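Local coordinates for 450aa long hypothetical fmu protein (Pyrococcus horikoshii, PDB 2YXL) that probably binds RNA and methylates cytosine at carbon 5, using S-adenosyl-L-methionine as the methyl donor, at residues I10-I15 with I107-W112; A17-I22 with L86-R91. One frame throughout, in Å; residues are numbered along the deposited sequence.

Contact 1: I10-I15 with I107-W112; sequences IPPKGI and IKNLRW
In the N-terminal helical region, which probably resembles the NusB-like domain of bacterial RsmB, the opening turn of helix 12-24 packs Pro12 and Ile15 against Asn109 and Leu110 of helix 104-121. Pro11 is the N-cap, and its carbonyl O accepts the bond from Ile15 N at 3.0 Å. Pro12, in the first turn, has no amide hydrogen to give, and none is needed for the helix to begin there. Asn109 is the residue most enclosed by the other segment. Its CG lies anti to its own carbonyl carbon (chi1 -71°), which sends the amide across to the Ile10-Pro12 backbone, with Asn109 CG 3.9 Å from Ile10 O. The Pro12 ring borders the same amide, its CD and CG atoms being the part that comes near. Ile15 supplies the apolar half. Its CG2 is anti to the backbone N, and CG1, beside that N, meets Asn109 CB at 3.9 Å. A turn of -65° about chi2 then brings Ile15 CD1 to the end of Leu110, 4.1 Å from Leu110 CD2, the two side chains crossing at about a right angle. Leu110 does not aim its CB at the helix start; it is the branched tip that closes in. Of the CA atoms, those of Pro12 and Asn109 are the nearest pair, 5.9 Å apart. One turn before Asn109, Thr106 OG1 hydrogen-bonds Ile10 N, so helix 104-121 also holds the residue leading into the turn. Behind the contact, Ile10 packs on Leu53 and Ile56 of helix 47-75 and on Ile96 of helix 84-99, while Leu110 reaches Ile96 as well as Leu134 and Phe138 of helix 124-138.

Contact 2: A17-I22 with L86-R91; sequences AIIEAI and LRAALR
With chi1 at -66° in both Ile19 and Ile22, each CG2 stands anti to its backbone N, turned to meet Ala88 of helix 84-99. Ile22 CG2 lies 3.9 Å from Ala88 CB, and the same methyl borders Arg91 CD at 4.3 Å. Ile19 keeps its chain extended (chi2 169°), which carries its CD1 to 4.3 Å from Ala89 CB. The alanine methyls are small enough for the axes of 17-22 and 86-91 to approach to 8.4 Å while crossing steeply at 124°. Ala88 CB thus sits against the helix backbone itself, 3.6 Å from Ile19 O. At one border a water weakly links Ile22 O with Arg91 NH1. The Arg91 guanidinium also forms salt bridges to Glu26 and Asp68, and Arg87 CD lies over the centre of one of its faces. Arg87 pairs with Glu26 too, and Ile118 of helix 104-121 touches both Ile19 and Ala89. No direct hydrogen bond joins the two segments, so the fit rests on methyl groups, while the buried arginine charges are probably balanced by the acids beside them.

Overall arrangement
Contacts 1 and 2 use successive parts of helix 12-24, with centres 12 Å apart: its first turn meets helix 104-121, and its later turns meet helix 84-99, the preceding helix in the chain. Contact 2 is nested within the chain loop closed by contact 1. Helix 104-121 connects them, since Ala114 touches both Ile15 and Ile19. Contact 1 lies farther out, its centre about 29 Å from the centre of the chain against about 20 Å for contact 2. Both belong to the helical N-terminal part, away from the sinefungin pocket and the predicted nucleophile Cys390 in the methyltransferase part.

Contact 1: I10-I15 with I107-W112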
loop_
_atom_site.group_PDB
_atom_site.type_symbol
_atom_site.label_atom_id
_atom_site.label_comp_id
_atom_site.label_asym_id
_atom_site.label_seq_id
_atom_site.Cartn_x
_atom_site.Cartn_y
_atom_site.Cartn_z
ATOM N N ILE A 10 -0.138 -14.375 24.662
ATOM C CA ILE A 10 -0.915 -13.190 24.302
ATOM C C ILE A 10 -2.012 -12.954 25.346
ATOM O O ILE A 10 -2.819 -13.849 25.605
ATOM C CB ILE A 10 -1.533 -13.305 22.871
ATOM C CG1 ILE A 10 -0.465 -13.706 21.846
ATOM C CG2 ILE A 10 -2.202 -11.990 22.452
ATOM C CD1 ILE A 10 -1.012 -14.104 20.485
ATOM N N PRO A 11 -2.031 -11.753 25.959
ATOM C CA PRO A 11 -3.067 -11.361 26.922
ATOM C C PRO A 11 -4.444 -11.180 26.258
ATOM O O PRO A 11 -4.512 -11.028 25.038
ATOM C CB PRO A 11 -2.547 -10.025 27.466
ATOM C CG PRO A 11 -1.690 -9.486 26.381
ATOM C CD PRO A 11 -1.031 -10.684 25.769
ATOM N N PRO A 12 -5.535 -11.195 27.057
ATOM C CA PRO A 12 -6.901 -11.089 26.522
ATOM C C PRO A 12 -7.129 -9.882 25.613
ATOM O O PRO A 12 -7.760 -10.020 24.560
ATOM C CB PRO A 12 -7.764 -10.975 27.785
ATOM C CG PRO A 12 -6.969 -11.646 28.839
ATOM C CD PRO A 12 -5.539 -11.324 28.528
ATOM N N LYS A 13 -6.612 -8.717 26.007
ATOM C CA LYS A 13 -6.738 -7.502 25.197
ATOM C C LYS A 13 -5.987 -7.627 23.871
ATOM O O LYS A 13 -6.371 -7.015 22.872
ATOM C CB LYS A 13 -6.283 -6.257 25.973
ATOM C CG LYS A 13 -4.784 -6.159 26.251
ATOM C CD LYS A 13 -4.430 -4.821 26.878
ATOM C CE LYS A 13 -2.944 -4.725 27.192
ATOM N NZ LYS A 13 -2.629 -3.551 28.060
ATOM N N GLY A 14 -4.921 -8.426 23.878
ATOM C CA GLY A 14 -4.132 -8.700 22.681
ATOM C C GLY A 14 -4.878 -9.584 21.702
ATOM O O GLY A 14 -4.798 -9.378 20.490
ATOM N N ILE A 15 -5.601 -10.570 22.235
ATOM C CA ILE A 15 -6.414 -11.478 21.424
ATOM C C ILE A 15 -7.545 -10.718 20.737
ATOM O O ILE A 15 -7.805 -10.921 19.555
ATOM C CB ILE A 15 -6.970 -12.665 22.264
ATOM C CG1 ILE A 15 -5.844 -13.640 22.645
ATOM C CG2 ILE A 15 -8.104 -13.394 21.529
ATOM C CD1 ILE A 15 -5.176 -14.366 21.471
ATOM N N ILE A 107 -3.801 -20.202 24.080
ATOM C CA ILE A 107 -4.841 -21.083 23.534
ATOM C C ILE A 107 -6.094 -21.033 24.416
ATOM O O ILE A 107 -7.211 -21.167 23.921
ATOM C CB ILE A 107 -4.335 -22.554 23.251
ATOM C CG1 ILE A 107 -5.025 -23.602 24.126
ATOM C CG2 ILE A 107 -2.809 -22.662 23.312
ATOM C CD1 ILE A 107 -6.139 -24.335 23.411
ATOM N N LYS A 108 -5.892 -20.810 25.715
ATOM C CA LYS A 108 -6.987 -20.606 26.662
ATOM C C LYS A 108 -7.720 -19.294 26.375
ATOM O O LYS A 108 -8.949 -19.247 26.398
ATOM C CB LYS A 108 -6.458 -20.619 28.102
ATOM C CG LYS A 108 -7.526 -20.438 29.180
ATOM C CD LYS A 108 -6.924 -19.983 30.505
ATOM C CE LYS A 108 -6.320 -21.137 31.291
ATOM N NZ LYS A 108 -7.374 -22.040 31.825
ATOM N N ASN A 109 -6.955 -18.237 26.108
ATOM C CA ASN A 109 -7.523 -16.930 25.778
ATOM C C ASN A 109 -8.258 -16.941 24.434
ATOM O O ASN A 109 -9.268 -16.256 24.265
ATOM C CB ASN A 109 -6.444 -15.842 25.806
ATOM C CG ASN A 109 -5.966 -15.504 27.223
ATOM O OD1 ASN A 109 -4.944 -14.837 27.400
ATOM N ND2 ASN A 109 -6.704 -15.954 28.231
ATOM N N LEU A 110 -7.749 -17.728 23.486
ATOM C CA LEU A 110 -8.445 -17.966 22.223
ATOM C C LEU A 110 -9.780 -18.663 22.451
ATOM O O LEU A 110 -10.773 -18.334 21.804
ATOM C CB LEU A 110 -7.590 -18.806 21.273
ATOM C CG LEU A 110 -6.550 -18.097 20.411
ATOM C CD1 LEU A 110 -5.638 -19.124 19.765
ATOM C CD2 LEU A 110 -7.218 -17.218 19.355
ATOM N N ARG A 111 -9.797 -19.623 23.371
ATOM C CA ARG A 111 -11.005 -20.395 23.654
ATOM C C ARG A 111 -12.079 -19.576 24.368
ATOM O O ARG A 111 -13.252 -19.647 24.005
ATOM C CB ARG A 111 -10.677 -21.671 24.441
ATOM C CG ARG A 111 -11.893 -22.541 24.728
ATOM C CD ARG A 111 -11.526 -23.952 25.194
ATOM N NE ARG A 111 -11.133 -24.833 24.090
ATOM C CZ ARG A 111 -11.960 -25.316 23.160
ATOM N NH1 ARG A 111 -13.252 -25.006 23.159
ATOM N NH2 ARG A 111 -11.486 -26.113 22.211
ATOM N N TRP A 112 -11.675 -18.791 25.362
ATOM C CA TRP A 112 -12.636 -18.095 26.211
ATOM C C TRP A 112 -12.826 -16.618 25.877
ATOM O O TRP A 112 -13.960 -16.145 25.809
ATOM C CB TRP A 112 -12.296 -18.291 27.691
ATOM C CG TRP A 112 -12.321 -19.736 28.085
ATOM C CD1 TRP A 112 -11.245 -20.548 28.292
ATOM C CD2 TRP A 112 -13.484 -20.550 28.282
ATOM N NE1 TRP A 112 -11.663 -21.816 28.618
ATOM C CE2 TRP A 112 -13.033 -21.844 28.618
ATOM C CE3 TRP A 112 -14.863 -20.311 28.212
ATOM C CZ2 TRP A 112 -13.912 -22.898 28.886
ATOM C CZ3 TRP A 112 -15.736 -21.357 28.478
ATOM C CH2 TRP A 112 -15.256 -22.635 28.812
#

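Contact 2: A17-I22 with L86-R91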
loop_
_atom_site.group_PDB
_atom_site.type_symbol
_atom_site.label_atom_id
_atom_site.label_comp_id
_atom_site.label_asym_id
_atom_site.label_seq_id
_atom_site.Cartn_x
_atom_site.Cartn_y
_atom_site.Cartn_z
ATOM N N ALA A 17 -7.461 -7.642 20.090
ATOM C CA ALA A 17 -6.802 -6.653 19.242
ATOM C C ALA A 17 -6.574 -7.114 17.799
ATOM O O ALA A 17 -6.960 -6.403 16.867
ATOM C CB ALA A 17 -5.490 -6.185 19.880
ATOM N N ILE A 18 -5.956 -8.282 17.603
ATOM C CA ILE A 18 -5.687 -8.758 16.235
ATOM C C ILE A 18 -6.963 -9.163 15.523
ATOM O O ILE A 18 -7.070 -8.978 14.317
ATOM C CB ILE A 18 -4.698 -9.960 16.125
ATOM C CG1 ILE A 18 -4.288 -10.503 17.486
ATOM C CG2 ILE A 18 -3.518 -9.615 15.203
ATOM C CD1 ILE A 18 -5.176 -11.616 17.956
ATOM N N ILE A 19 -7.916 -9.726 16.264
ATOM C CA ILE A 19 -9.210 -10.082 15.690
ATOM C C ILE A 19 -9.874 -8.834 15.114
ATOM O O ILE A 19 -10.298 -8.839 13.959
ATOM C CB ILE A 19 -10.146 -10.796 16.704
ATOM C CG1 ILE A 19 -9.564 -12.160 17.094
ATOM C CG2 ILE A 19 -11.559 -10.961 16.114
ATOM C CD1 ILE A 19 -10.259 -12.831 18.267
ATOM N N GLU A 20 -9.935 -7.764 15.909
ATOM C CA GLU A 20 -10.507 -6.502 15.448
ATOM C C GLU A 20 -9.692 -5.885 14.305
ATOM O O GLU A 20 -10.263 -5.315 13.375
ATOM C CB GLU A 20 -10.705 -5.515 16.608
ATOM C CG GLU A 20 -11.270 -4.151 16.185
ATOM C CD GLU A 20 -12.435 -3.661 17.045
ATOM O OE1 GLU A 20 -13.227 -2.835 16.540
ATOM O OE2 GLU A 20 -12.572 -4.091 18.211
ATOM N N ALA A 21 -8.369 -6.019 14.362
ATOM C CA ALA A 21 -7.499 -5.497 13.305
ATOM C C ALA A 21 -7.700 -6.247 11.991
ATOM O O ALA A 21 -7.737 -5.638 10.921
ATOM C CB ALA A 21 -6.034 -5.544 13.734
ATOM N N ILE A 22 -7.827 -7.569 12.088
ATOM C CA ILE A 22 -8.050 -8.421 10.925
ATOM C C ILE A 22 -9.452 -8.189 10.354
ATOM O O ILE A 22 -9.629 -8.141 9.131
ATOM C CB ILE A 22 -7.796 -9.919 11.260
ATOM C CG1 ILE A 22 -6.310 -10.162 11.584
ATOM C CG2 ILE A 22 -8.250 -10.837 10.135
ATOM C CD1 ILE A 22 -5.319 -9.780 10.477
ATOM N N LEU A 86 -16.454 -13.782 12.773
ATOM C CA LEU A 86 -16.117 -15.200 12.768
ATOM C C LEU A 86 -14.932 -15.471 11.842
ATOM O O LEU A 86 -13.953 -16.089 12.259
ATOM C CB LEU A 86 -17.324 -16.050 12.371
ATOM C CG LEU A 86 -17.161 -17.572 12.417
ATOM C CD1 LEU A 86 -16.738 -18.071 13.803
ATOM C CD2 LEU A 86 -18.456 -18.241 11.987
ATOM N N ARG A 87 -15.017 -14.988 10.600
ATOM C CA ARG A 87 -13.936 -15.154 9.629
ATOM C C ARG A 87 -12.603 -14.634 10.171
ATOM O O ARG A 87 -11.585 -15.313 10.062
ATOM C CB ARG A 87 -14.279 -14.483 8.290
ATOM C CG ARG A 87 -13.134 -14.502 7.265
ATOM C CD ARG A 87 -13.573 -14.111 5.851
ATOM N NE ARG A 87 -14.185 -12.783 5.789
ATOM C CZ ARG A 87 -15.498 -12.557 5.745
ATOM N NH1 ARG A 87 -15.949 -11.315 5.695
ATOM N NH2 ARG A 87 -16.361 -13.566 5.752
ATOM N N ALA A 88 -12.624 -13.435 10.751
ATOM C CA ALA A 88 -11.434 -12.828 11.340
ATOM C C ALA A 88 -10.881 -13.677 12.484
ATOM O O ALA A 88 -9.674 -13.907 12.560
ATOM C CB ALA A 88 -11.734 -11.412 11.815
ATOM N N ALA A 89 -11.762 -14.157 13.360
ATOM C CA ALA A 89 -11.337 -14.992 14.484
ATOM C C ALA A 89 -10.726 -16.306 14.002
ATOM O O ALA A 89 -9.690 -16.738 14.518
ATOM C CB ALA A 89 -12.490 -15.250 15.436
ATOM N N LEU A 90 -11.361 -16.927 13.011
ATOM C CA LEU A 90 -10.870 -18.178 12.446
ATOM C C LEU A 90 -9.489 -17.996 11.806
ATOM O O LEU A 90 -8.609 -18.841 11.978
ATOM C CB LEU A 90 -11.876 -18.762 11.448
ATOM C CG LEU A 90 -13.182 -19.358 11.995
ATOM C CD1 LEU A 90 -14.099 -19.763 10.863
ATOM C CD2 LEU A 90 -12.918 -20.557 12.915
ATOM N N ARG A 91 -9.297 -16.883 11.101
ATOM C CA ARG A 91 -8.005 -16.562 10.490
ATOM C C ARG A 91 -6.903 -16.399 11.541
ATOM O O ARG A 91 -5.796 -16.923 11.389
ATOM C CB ARG A 91 -8.112 -15.304 9.625
ATOM C CG ARG A 91 -8.797 -15.531 8.288
ATOM C CD ARG A 91 -9.131 -14.225 7.581
ATOM N NE ARG A 91 -9.542 -14.469 6.197
ATOM C CZ ARG A 91 -9.986 -13.539 5.354
ATOM N NH1 ARG A 91 -10.099 -12.269 5.732
ATOM N NH2 ARG A 91 -10.325 -13.886 4.121
HETATM O O HOH W 1 -10.953 -11.017 8.088
#